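Local coordinates for adenosine kinase, putative (Trypanosoma brucei, PDB 3OTX), which probably phosphorylates adenosine to AMP at the expense of ATP, a purine salvage step of a PfkB-family kinase, and here holds the inhibitor bis(adenosine)-5'-pentaphosphate, at residues I49-I53 against A124-C128; L215-I221 against Y255-R261; F231-W237 against A249-V253. The protein carries 1 engineered substitution. One frame throughout, in Å; residues are numbered along the deposited sequence.

Contact 1 (I49-I53 against A124-C128); sequences IFDDI and ACAVC. With AP5 (bis(adenosine)-5'-pentaphosphate), chain C.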
loop_
_atom_site.group_PDB
_atom_site.type_symbol
_atom_site.label_atom_id
_atom_site.label_comp_id
_atom_site.label_asym_id
_atom_site.label_seq_id
_atom_site.Cartn_x
_atom_site.Cartn_y
_atom_site.Cartn_z
ATOM N N ILE A 49 22.786 8.345 -0.207
ATOM C CA ILE A 49 21.935 8.411 0.983
ATOM C C ILE A 49 21.927 7.116 1.816
ATOM O O ILE A 49 21.880 7.175 3.042
ATOM C CB ILE A 49 20.486 8.890 0.645
ATOM C CG1 ILE A 49 19.704 9.254 1.908
ATOM C CG2 ILE A 49 19.712 7.856 -0.215
ATOM C CD1 ILE A 49 18.261 9.749 1.645
ATOM N N PHE A 50 21.959 5.958 1.162
ATOM C CA PHE A 50 21.905 4.705 1.910
ATOM C C PHE A 50 23.156 4.460 2.735
ATOM O O PHE A 50 23.067 4.060 3.888
ATOM C CB PHE A 50 21.586 3.539 0.992
ATOM C CG PHE A 50 20.138 3.422 0.699
ATOM C CD1 PHE A 50 19.588 4.018 -0.436
ATOM C CD2 PHE A 50 19.294 2.725 1.567
ATOM C CE1 PHE A 50 18.221 3.914 -0.706
ATOM C CE2 PHE A 50 17.921 2.613 1.302
ATOM C CZ PHE A 50 17.386 3.203 0.178
ATOM N N ASP A 51 24.305 4.774 2.151
ATOM C CA ASP A 51 25.586 4.654 2.863
ATOM C C ASP A 51 25.595 5.556 4.086
ATOM O O ASP A 51 26.069 5.156 5.141
ATOM C CB ASP A 51 26.762 5.013 1.960
ATOM C CG ASP A 51 26.921 4.060 0.794
ATOM O OD1 ASP A 51 26.354 2.950 0.822
ATOM O OD2 ASP A 51 27.622 4.431 -0.164
ATOM N N ASP A 52 25.031 6.755 3.932
ATOM C CA ASP A 52 24.977 7.774 4.985
ATOM C C ASP A 52 24.070 7.316 6.148
ATOM O O ASP A 52 24.482 7.337 7.307
ATOM C CB ASP A 52 24.470 9.072 4.359
ATOM C CG ASP A 52 24.779 10.296 5.172
ATOM O OD1 ASP A 52 24.930 10.199 6.402
ATOM O OD2 ASP A 52 24.845 11.379 4.561
ATOM N N ILE A 53 22.859 6.864 5.835
ATOM C CA ILE A 53 21.913 6.418 6.868
ATOM C C ILE A 53 22.413 5.168 7.591
ATOM O O ILE A 53 22.156 5.001 8.789
ATOM C CB ILE A 53 20.497 6.162 6.309
ATOM C CG1 ILE A 53 20.038 7.339 5.465
ATOM C CG2 ILE A 53 19.500 5.946 7.432
ATOM C CD1 ILE A 53 18.821 7.039 4.654
ATOM N N ALA A 124 15.182 -1.512 -1.469
ATOM C CA ALA A 124 15.236 -0.997 -0.110
ATOM C C ALA A 124 14.604 0.387 -0.086
ATOM O O ALA A 124 14.558 1.086 -1.119
ATOM C CB ALA A 124 16.712 -0.924 0.397
ATOM N N CYS A 125 14.158 0.806 1.091
ATOM C CA CYS A 125 13.544 2.122 1.226
ATOM C C CYS A 125 14.213 2.775 2.408
ATOM O O CYS A 125 14.200 2.222 3.514
ATOM C CB CYS A 125 12.032 2.008 1.452
ATOM S SG CYS A 125 11.250 3.683 1.446
ATOM N N ALA A 126 14.810 3.940 2.184
ATOM C CA ALA A 126 15.357 4.727 3.307
ATOM C C ALA A 126 14.170 5.379 4.022
ATOM O O ALA A 126 13.360 6.057 3.409
ATOM C CB ALA A 126 16.353 5.766 2.823
ATOM N N VAL A 127 14.041 5.141 5.327
ATOM C CA VAL A 127 12.940 5.704 6.103
ATOM C C VAL A 127 13.585 6.697 7.062
ATOM O O VAL A 127 14.237 6.306 8.040
ATOM C CB VAL A 127 12.171 4.608 6.847
ATOM C CG1 VAL A 127 11.045 5.214 7.679
ATOM C CG2 VAL A 127 11.565 3.605 5.844
ATOM N N CYS A 128 13.496 7.980 6.717
ATOM C CA CYS A 128 14.208 9.031 7.448
ATOM C C CYS A 128 13.222 9.695 8.415
ATOM O O CYS A 128 12.249 10.314 7.983
ATOM C CB CYS A 128 14.817 10.053 6.480
ATOM S SG CYS A 128 15.716 9.317 5.111
HETATM P PA AP5 C . -3.605 8.430 7.901
HETATM O O1A AP5 C . -2.666 9.408 8.600
HETATM O O2A AP5 C . -4.732 9.094 7.135
HETATM O O3A AP5 C . -2.856 7.462 6.856
HETATM P PB AP5 C . -1.639 7.854 5.871
HETATM O O1B AP5 C . -1.520 9.332 5.661
HETATM O O2B AP5 C . -1.781 6.995 4.663
HETATM O O3B AP5 C . -0.432 7.345 6.777
HETATM P PG AP5 C . 1.129 7.658 6.792
HETATM O O1G AP5 C . 1.609 7.383 8.184
HETATM O O2G AP5 C . 1.495 9.082 6.437
HETATM O O3G AP5 C . 1.630 6.547 5.832
HETATM P PD AP5 C . 3.124 6.196 5.322
HETATM O O1D AP5 C . 4.198 7.112 5.881
HETATM O O2D AP5 C . 3.002 6.056 3.830
HETATM O O3D AP5 C . 3.352 4.772 6.038
HETATM P PE AP5 C . 2.904 3.335 5.455
HETATM O O1E AP5 C . 1.555 3.454 4.804
HETATM O O2E AP5 C . 3.077 2.283 6.548
HETATM O O5F AP5 C . -4.115 7.385 9.005
HETATM C C5F AP5 C . -4.875 6.237 8.628
HETATM C C4F AP5 C . -5.677 5.771 9.819
HETATM O O4F AP5 C . -4.809 5.557 10.940
HETATM C C3F AP5 C . -6.683 6.789 10.349
HETATM O O3F AP5 C . -7.900 6.663 9.656
HETATM C C2F AP5 C . -6.757 6.472 11.815
HETATM O O2F AP5 C . -7.615 5.378 12.023
HETATM C C1F AP5 C . -5.332 6.007 12.130
HETATM N N9A AP5 C . -4.444 7.101 12.619
HETATM C C8A AP5 C . -3.387 7.696 11.923
HETATM N N7A AP5 C . -2.828 8.629 12.741
HETATM C C5A AP5 C . -3.487 8.624 13.924
HETATM C C6A AP5 C . -3.327 9.314 15.105
HETATM N N6A AP5 C . -2.299 10.143 15.304
HETATM N N1A AP5 C . -4.181 9.049 16.149
HETATM C C2A AP5 C . -5.180 8.093 16.056
HETATM N N3A AP5 C . -5.321 7.401 14.873
HETATM C C4A AP5 C . -4.486 7.640 13.843
HETATM O O5J AP5 C . 3.979 3.058 4.269
HETATM C C5J AP5 C . 5.358 2.955 4.581
HETATM C C4J AP5 C . 5.909 1.958 3.576
HETATM O O4J AP5 C . 5.967 2.540 2.264
HETATM C C3J AP5 C . 7.363 1.556 3.841
HETATM O O3J AP5 C . 7.354 0.240 4.395
HETATM C C2J AP5 C . 8.049 1.636 2.467
HETATM O O2J AP5 C . 8.832 0.491 2.153
HETATM C C1J AP5 C . 6.869 1.749 1.533
HETATM N N9B AP5 C . 7.195 2.373 0.243
HETATM C C8B AP5 C . 7.728 3.624 0.083
HETATM N N7B AP5 C . 7.920 3.803 -1.250
HETATM C C5B AP5 C . 7.509 2.679 -1.917
HETATM C C6B AP5 C . 7.472 2.334 -3.273
HETATM N N6B AP5 C . 7.963 3.107 -4.255
HETATM N N1B AP5 C . 7.013 1.077 -3.560
HETATM C C2B AP5 C . 6.501 0.204 -2.628
HETATM N N3B AP5 C . 6.579 0.527 -1.289
HETATM C C4B AP5 C . 7.046 1.770 -0.963
#
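Ile53 N donates to Ile49 O at 3.0 Å, the helical bond that keeps these two isoleucines one turn apart on the same side of helix 49-54, both directed at strand 122-130. The helix packs on the outer face of the small five-stranded sheet that serves as a lid in kinases of the ribokinase (PfkB) family. No hydrogen bond crosses; the side-chain contacts are hydrocarbon and sulfur, and the Phe50 ring also rests against the strand backbone. Alternation along the strand turns Ala124 and Ala126 to the helix, and their small side chains let larger ones come close to the backbone. Ile53 CD1 presses on Ala126 CB at 3.3 Å, tighter than usual, and also touches Cys128 SG at 3.9 Å. With CG anti to its carbonyl carbon (chi1 -81°), Phe50 extends its ring toward the strand. Ala126 CB lies over one ring face as a CH-pi contact, 4.2 Å from the centroid, while the CZ corner comes within 3.3 Å of Ala126 N. Phe28 of helix 26-31 also touches both isoleucines and Cys128, so a second helix shares this apolar layer. Cys125 points the opposite way, to the ligand, between backbone bonds to Leu18 and Val20 of strand 17-23. Its CB is 3.6 Å from the ribose hydroxyl O2J of the inhibitor, and its SG rests 3.8 Å from C8B of the adenine.

Contact 2 (L215-I221 against Y255-R261); sequences LPYTDII and YTGTKGR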
loop_
_atom_site.group_PDB
_atom_site.type_symbol
_atom_site.label_atom_id
_atom_site.label_comp_id
_atom_site.label_asym_id
_atom_site.label_seq_id
_atom_site.Cartn_x
_atom_site.Cartn_y
_atom_site.Cartn_z
ATOM N N LEU A 215 -7.756 3.287 -13.641
ATOM C CA LEU A 215 -8.934 3.725 -12.874
ATOM C C LEU A 215 -10.299 3.172 -13.345
ATOM O O LEU A 215 -11.112 2.794 -12.522
ATOM C CB LEU A 215 -9.004 5.248 -12.795
ATOM C CG LEU A 215 -7.948 5.848 -11.870
ATOM C CD1 LEU A 215 -7.925 7.356 -12.183
ATOM C CD2 LEU A 215 -8.289 5.560 -10.427
ATOM N N PRO A 216 -10.540 3.121 -14.668
ATOM C CA PRO A 216 -11.848 2.584 -15.111
ATOM C C PRO A 216 -12.114 1.158 -14.602
ATOM O O PRO A 216 -13.265 0.771 -14.418
ATOM C CB PRO A 216 -11.725 2.559 -16.626
ATOM C CG PRO A 216 -10.626 3.510 -16.954
ATOM C CD PRO A 216 -9.673 3.480 -15.799
ATOM N N TYR A 217 -11.047 0.381 -14.389
ATOM C CA TYR A 217 -11.189 -1.013 -13.950
ATOM C C TYR A 217 -11.167 -1.114 -12.426
ATOM O O TYR A 217 -11.220 -2.208 -11.872
ATOM C CB TYR A 217 -10.006 -1.838 -14.469
ATOM C CG TYR A 217 -9.851 -2.057 -15.947
ATOM C CD1 TYR A 217 -8.950 -1.288 -16.697
ATOM C CD2 TYR A 217 -10.527 -3.105 -16.586
ATOM C CE1 TYR A 217 -8.767 -1.530 -18.066
ATOM C CE2 TYR A 217 -10.345 -3.363 -17.933
ATOM C CZ TYR A 217 -9.473 -2.576 -18.668
ATOM O OH TYR A 217 -9.298 -2.854 -20.012
ATOM N N THR A 218 -11.025 0.028 -11.748
ATOM C CA THR A 218 -10.819 0.045 -10.308
ATOM C C THR A 218 -12.157 0.206 -9.603
ATOM O O THR A 218 -12.845 1.226 -9.776
ATOM C CB THR A 218 -9.839 1.148 -9.911
ATOM O OG1 THR A 218 -8.563 0.898 -10.542
ATOM C CG2 THR A 218 -9.627 1.148 -8.392
ATOM N N ASP A 219 -12.539 -0.809 -8.826
ATOM C CA ASP A 219 -13.737 -0.686 -8.001
ATOM C C ASP A 219 -13.535 0.198 -6.757
ATOM O O ASP A 219 -14.360 1.092 -6.510
ATOM C CB ASP A 219 -14.234 -2.055 -7.595
ATOM C CG ASP A 219 -14.415 -2.969 -8.783
ATOM O OD1 ASP A 219 -15.298 -2.712 -9.620
ATOM O OD2 ASP A 219 -13.681 -3.946 -8.897
ATOM N N ILE A 220 -12.446 -0.004 -6.001
ATOM C CA ILE A 220 -12.289 0.735 -4.763
ATOM C C ILE A 220 -10.969 1.509 -4.852
ATOM O O ILE A 220 -9.925 0.943 -5.143
ATOM C CB ILE A 220 -12.293 -0.205 -3.542
ATOM C CG1 ILE A 220 -13.570 -1.069 -3.535
ATOM C CG2 ILE A 220 -12.126 0.601 -2.259
ATOM C CD1 ILE A 220 -13.956 -1.593 -2.166
ATOM N N ILE A 221 -11.063 2.812 -4.625
ATOM C CA ILE A 221 -9.913 3.673 -4.582
ATOM C C ILE A 221 -9.732 4.107 -3.136
ATOM O O ILE A 221 -10.658 4.643 -2.528
ATOM C CB ILE A 221 -10.118 4.932 -5.420
ATOM C CG1 ILE A 221 -10.395 4.572 -6.902
ATOM C CG2 ILE A 221 -8.901 5.872 -5.243
ATOM C CD1 ILE A 221 -10.930 5.721 -7.730
ATOM N N TYR A 255 -15.558 4.622 -14.937
ATOM C CA TYR A 255 -15.741 3.347 -14.246
ATOM C C TYR A 255 -16.552 2.416 -15.139
ATOM O O TYR A 255 -17.662 2.762 -15.554
ATOM C CB TYR A 255 -16.497 3.538 -12.927
ATOM C CG TYR A 255 -16.736 2.265 -12.155
ATOM C CD1 TYR A 255 -15.674 1.414 -11.820
ATOM C CD2 TYR A 255 -18.018 1.905 -11.745
ATOM C CE1 TYR A 255 -15.885 0.242 -11.095
ATOM C CE2 TYR A 255 -18.259 0.721 -11.014
ATOM C CZ TYR A 255 -17.181 -0.094 -10.684
ATOM O OH TYR A 255 -17.440 -1.262 -9.987
ATOM N N THR A 256 -15.982 1.247 -15.418
ATOM C CA THR A 256 -16.633 0.266 -16.296
ATOM C C THR A 256 -17.006 -1.023 -15.555
ATOM O O THR A 256 -17.356 -2.025 -16.177
ATOM C CB THR A 256 -15.715 -0.099 -17.489
ATOM O OG1 THR A 256 -14.454 -0.579 -17.022
ATOM C CG2 THR A 256 -15.481 1.116 -18.407
ATOM N N GLY A 257 -16.916 -1.011 -14.226
ATOM C CA GLY A 257 -17.240 -2.206 -13.457
ATOM C C GLY A 257 -18.699 -2.318 -13.067
ATOM O O GLY A 257 -19.506 -1.444 -13.363
ATOM N N THR A 258 -19.016 -3.408 -12.368
ATOM C CA THR A 258 -20.383 -3.720 -11.985
ATOM C C THR A 258 -20.560 -3.853 -10.475
ATOM O O THR A 258 -21.705 -3.799 -9.988
ATOM C CB THR A 258 -20.879 -5.018 -12.660
ATOM O OG1 THR A 258 -20.011 -6.093 -12.301
ATOM C CG2 THR A 258 -20.898 -4.876 -14.181
ATOM N N LYS A 259 -19.446 -4.028 -9.742
ATOM C CA LYS A 259 -19.511 -4.199 -8.272
ATOM C C LYS A 259 -19.902 -2.911 -7.560
ATOM O O LYS A 259 -20.495 -2.968 -6.496
ATOM C CB LYS A 259 -18.180 -4.693 -7.678
ATOM C CG LYS A 259 -17.765 -6.120 -8.069
ATOM C CD LYS A 259 -18.635 -7.178 -7.409
ATOM C CE LYS A 259 -18.248 -8.539 -7.925
ATOM N NZ LYS A 259 -18.866 -9.619 -7.131
ATOM N N GLY A 260 -19.544 -1.770 -8.142
ATOM C CA GLY A 260 -19.896 -0.453 -7.611
ATOM C C GLY A 260 -18.590 0.195 -7.196
ATOM O O GLY A 260 -17.745 -0.437 -6.550
ATOM N N ARG A 261 -18.410 1.445 -7.597
ATOM C CA ARG A 261 -17.230 2.228 -7.235
ATOM C C ARG A 261 -17.338 2.735 -5.791
ATOM O O ARG A 261 -18.381 3.260 -5.381
ATOM C CB ARG A 261 -17.075 3.358 -8.286
ATOM C CG ARG A 261 -16.218 4.553 -7.943
ATOM C CD ARG A 261 -14.689 4.271 -7.870
ATOM N NE ARG A 261 -14.059 3.765 -9.118
ATOM C CZ ARG A 261 -13.935 4.441 -10.267
ATOM N NH1 ARG A 261 -14.450 5.655 -10.423
ATOM N NH2 ARG A 261 -13.313 3.868 -11.299
HETATM O O HOH W 1 -16.793 -4.682 -10.910
#
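Thr218 O is gripped twice by Arg261, by NE at 2.9 Å (157° at the hydrogen) and by NH2 at 3.1 Å, both nitrogens meeting this one oxygen side-on and in the guanidinium plane. Bends at chi2 and chi3 fold the arginine back so that this edge faces the 215-221 backbone. Ile221 CD1 lies against one guanidinium face and Tyr255 CB against the other, which should restrict its rotation. The remaining donors are also used: NH1 binds Ala249 O and Val253 O, and NH2 binds Pro254 O, so a single long side chain ties together several backbone carbonyls. The second polar cluster centres on Asp219. Tyr255 OH donates to the anti lone pair of Asp219 OD1 at 2.6 Å, with carboxylate and ring 85° apart, and itself accepts from Gly260 N at 2.8 Å. OD1 takes a further hydrogen from a water at 2.8 Å, which accepts from Thr258 N, whereas OD2 is served by Phe194 N of strand 193-197. A side chain at Gly257 would collide with Asp219 OD1 and Tyr255 OH, so glycine suits the place; its N lies 3.4 Å above the tyrosine ring, and Arg261 CB backs the opposite face. Thr256 N completes the join with a nearly straight bond (173°) to Pro216 O at 2.9 Å. The loop is thereby fastened where strands 220-224 and 262-267 begin, neighbouring parallel strands linked by a helical beta-alpha-beta crossover, as in the large alpha/beta domain of ribokinase-family enzymes.

Contact 3 (F231-W237 against A249-V253); sequences FANMMKW and AVSEV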
loop_
_atom_site.group_PDB
_atom_site.type_symbol
_atom_site.label_atom_id
_atom_site.label_comp_id
_atom_site.label_asym_id
_atom_site.label_seq_id
_atom_site.Cartn_x
_atom_site.Cartn_y
_atom_site.Cartn_z
ATOM N N PHE A 231 -5.128 14.233 -6.169
ATOM C CA PHE A 231 -6.033 13.645 -7.170
ATOM C C PHE A 231 -6.970 14.710 -7.732
ATOM O O PHE A 231 -7.146 14.802 -8.954
ATOM C CB PHE A 231 -6.829 12.491 -6.545
ATOM C CG PHE A 231 -7.551 11.633 -7.555
ATOM C CD1 PHE A 231 -6.938 10.514 -8.097
ATOM C CD2 PHE A 231 -8.836 11.984 -7.986
ATOM C CE1 PHE A 231 -7.601 9.713 -9.042
ATOM C CE2 PHE A 231 -9.508 11.188 -8.927
ATOM C CZ PHE A 231 -8.889 10.056 -9.452
ATOM N N ALA A 232 -7.552 15.528 -6.853
ATOM C CA ALA A 232 -8.315 16.707 -7.289
ATOM C C ALA A 232 -7.498 17.608 -8.204
ATOM O O ALA A 232 -8.005 18.021 -9.248
ATOM C CB ALA A 232 -8.866 17.494 -6.089
ATOM N N ASN A 233 -6.239 17.891 -7.848
ATOM C CA ASN A 233 -5.346 18.735 -8.663
ATOM C C ASN A 233 -5.119 18.123 -10.054
ATOM O O ASN A 233 -5.184 18.825 -11.076
ATOM C CB ASN A 233 -3.992 18.953 -7.964
ATOM C CG ASN A 233 -4.089 19.835 -6.716
ATOM O OD1 ASN A 233 -5.113 20.461 -6.449
ATOM N ND2 ASN A 233 -3.001 19.887 -5.949
ATOM N N MET A 234 -4.846 16.815 -10.076
ATOM C CA MET A 234 -4.656 16.052 -11.309
ATOM C C MET A 234 -5.890 16.143 -12.208
ATOM O O MET A 234 -5.780 16.334 -13.420
ATOM C CB MET A 234 -4.372 14.589 -10.968
ATOM C CG MET A 234 -4.108 13.731 -12.183
ATOM S SD MET A 234 -4.067 12.008 -11.812
ATOM C CE MET A 234 -5.814 11.677 -11.510
ATOM N N MET A 235 -7.060 16.029 -11.594
ATOM C CA MET A 235 -8.327 16.081 -12.313
ATOM C C MET A 235 -8.753 17.494 -12.726
ATOM O O MET A 235 -9.699 17.662 -13.505
ATOM C CB MET A 235 -9.426 15.456 -11.452
ATOM C CG MET A 235 -9.339 13.958 -11.253
ATOM S SD MET A 235 -9.208 13.054 -12.824
ATOM C CE MET A 235 -10.819 13.389 -13.565
ATOM N N LYS A 236 -8.054 18.502 -12.205
ATOM C CA LYS A 236 -8.380 19.924 -12.355
ATOM C C LYS A 236 -9.684 20.313 -11.662
ATOM O O LYS A 236 -10.310 21.316 -12.004
ATOM C CB LYS A 236 -8.282 20.410 -13.816
ATOM C CG LYS A 236 -6.898 20.140 -14.408
ATOM C CD LYS A 236 -6.441 21.182 -15.408
ATOM C CE LYS A 236 -4.950 21.029 -15.676
ATOM N NZ LYS A 236 -4.488 21.959 -16.747
ATOM N N TRP A 237 -10.060 19.522 -10.656
ATOM C CA TRP A 237 -11.203 19.837 -9.819
ATOM C C TRP A 237 -10.869 20.942 -8.827
ATOM O O TRP A 237 -9.932 20.809 -8.006
ATOM C CB TRP A 237 -11.678 18.626 -9.019
ATOM C CG TRP A 237 -12.212 17.472 -9.825
ATOM C CD1 TRP A 237 -12.747 17.511 -11.097
ATOM C CD2 TRP A 237 -12.318 16.123 -9.387
ATOM N NE1 TRP A 237 -13.144 16.250 -11.467
ATOM C CE2 TRP A 237 -12.896 15.379 -10.438
ATOM C CE3 TRP A 237 -11.952 15.457 -8.209
ATOM C CZ2 TRP A 237 -13.107 13.996 -10.346
ATOM C CZ3 TRP A 237 -12.171 14.092 -8.116
ATOM C CH2 TRP A 237 -12.742 13.372 -9.179
ATOM N N ALA A 249 -14.989 11.333 -7.340
ATOM C CA ALA A 249 -14.224 10.147 -7.774
ATOM C C ALA A 249 -15.171 8.982 -7.971
ATOM O O ALA A 249 -14.876 8.049 -8.719
ATOM C CB ALA A 249 -13.162 9.797 -6.730
ATOM N N VAL A 250 -16.317 9.033 -7.304
ATOM C CA VAL A 250 -17.318 7.996 -7.488
ATOM C C VAL A 250 -17.974 8.128 -8.863
ATOM O O VAL A 250 -18.061 7.138 -9.599
ATOM C CB VAL A 250 -18.372 7.980 -6.352
ATOM C CG1 VAL A 250 -19.597 7.142 -6.743
ATOM C CG2 VAL A 250 -17.727 7.463 -5.056
ATOM N N SER A 251 -18.395 9.344 -9.214
ATOM C CA SER A 251 -19.296 9.509 -10.353
ATOM C C SER A 251 -18.654 10.131 -11.598
ATOM O O SER A 251 -19.253 10.114 -12.691
ATOM C CB SER A 251 -20.499 10.328 -9.926
ATOM O OG SER A 251 -20.084 11.623 -9.529
ATOM N N GLU A 252 -17.466 10.704 -11.448
ATOM C CA GLU A 252 -16.884 11.466 -12.529
ATOM C C GLU A 252 -15.660 10.782 -13.116
ATOM O O GLU A 252 -15.340 10.990 -14.275
ATOM C CB GLU A 252 -16.597 12.902 -12.080
ATOM C CG GLU A 252 -17.885 13.682 -11.755
ATOM C CD GLU A 252 -17.661 15.122 -11.356
ATOM O OE1 GLU A 252 -16.623 15.714 -11.715
ATOM O OE2 GLU A 252 -18.588 15.714 -10.745
ATOM N N VAL A 253 -14.986 9.966 -12.319
ATOM C CA VAL A 253 -13.834 9.217 -12.794
ATOM C C VAL A 253 -14.352 7.984 -13.509
ATOM O O VAL A 253 -15.180 7.251 -12.961
ATOM C CB VAL A 253 -12.964 8.803 -11.614
ATOM C CG1 VAL A 253 -11.940 7.720 -12.008
ATOM C CG2 VAL A 253 -12.266 10.038 -11.070
HETATM O O HOH W 2 -14.957 15.732 -13.709
#
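Trp237 reaches across to Ala249, Glu252 and Val253 from just beyond the end of helix 225-235. A Schellman motif ends that helix: Lys236 takes a positive phi of 66°, and Trp237 N bonds back to Ala232 O. From CB the side chain turns with CG anti to the carbonyl carbon (chi1 -64°), which lays the indole against Met235, whose CB sits 3.5 Å above the ring. On the pyrrole side NE1 donates to a water at 2.9 Å, and the water donates to Glu252 OE1 at 2.6 Å, a bridge suited to an indole N-H and a carboxylate where a water can reach both. Farther along, CZ2 meets Glu252 CB at 4.0 Å. The far corner, Trp237 CH2, comes 3.5 Å from Ala249 N and 3.9 Å from Val253 CG2; the short alanine side chain lets the ring reach the backbone. CZ3 lies in plane at the edge of the Phe231 ring, as does Val253 CG2, beside CE2 and CZ and 3.7 Å from Phe231 CE2. Arg248 adds a cation-pi contact to the indole. The ends of helices 225-235 and 242-251, with the residues that follow them, thus meet, Phe231 also touching Leu211 of helix 208-214 and Ala249 resting on Val263 of strand 262-267.

Overall arrangement
Contact 1 comes first along the chain and stands apart, its centre 37 Å from that of contact 2 and 34 Å from that of contact 3. It belongs to the five-stranded lid sheet, the others to the ten-stranded sheet and its helices, so the contacts fall in the two parts between which the inhibitor is bound. Contacts 2 and 3 have centres 14 Å apart and share one beta-alpha-beta unit: strand 220-224, helices 225-235 and 242-251, then strand 262-267. They touch: Arg261 probably hydrogen-bonds to the backbone of 249-253, and Leu215 packs on Val253. Both segments of contact 3 fall between those of contact 2. Asn224 and Thr266, which bind ADP, lie on this unit's strands.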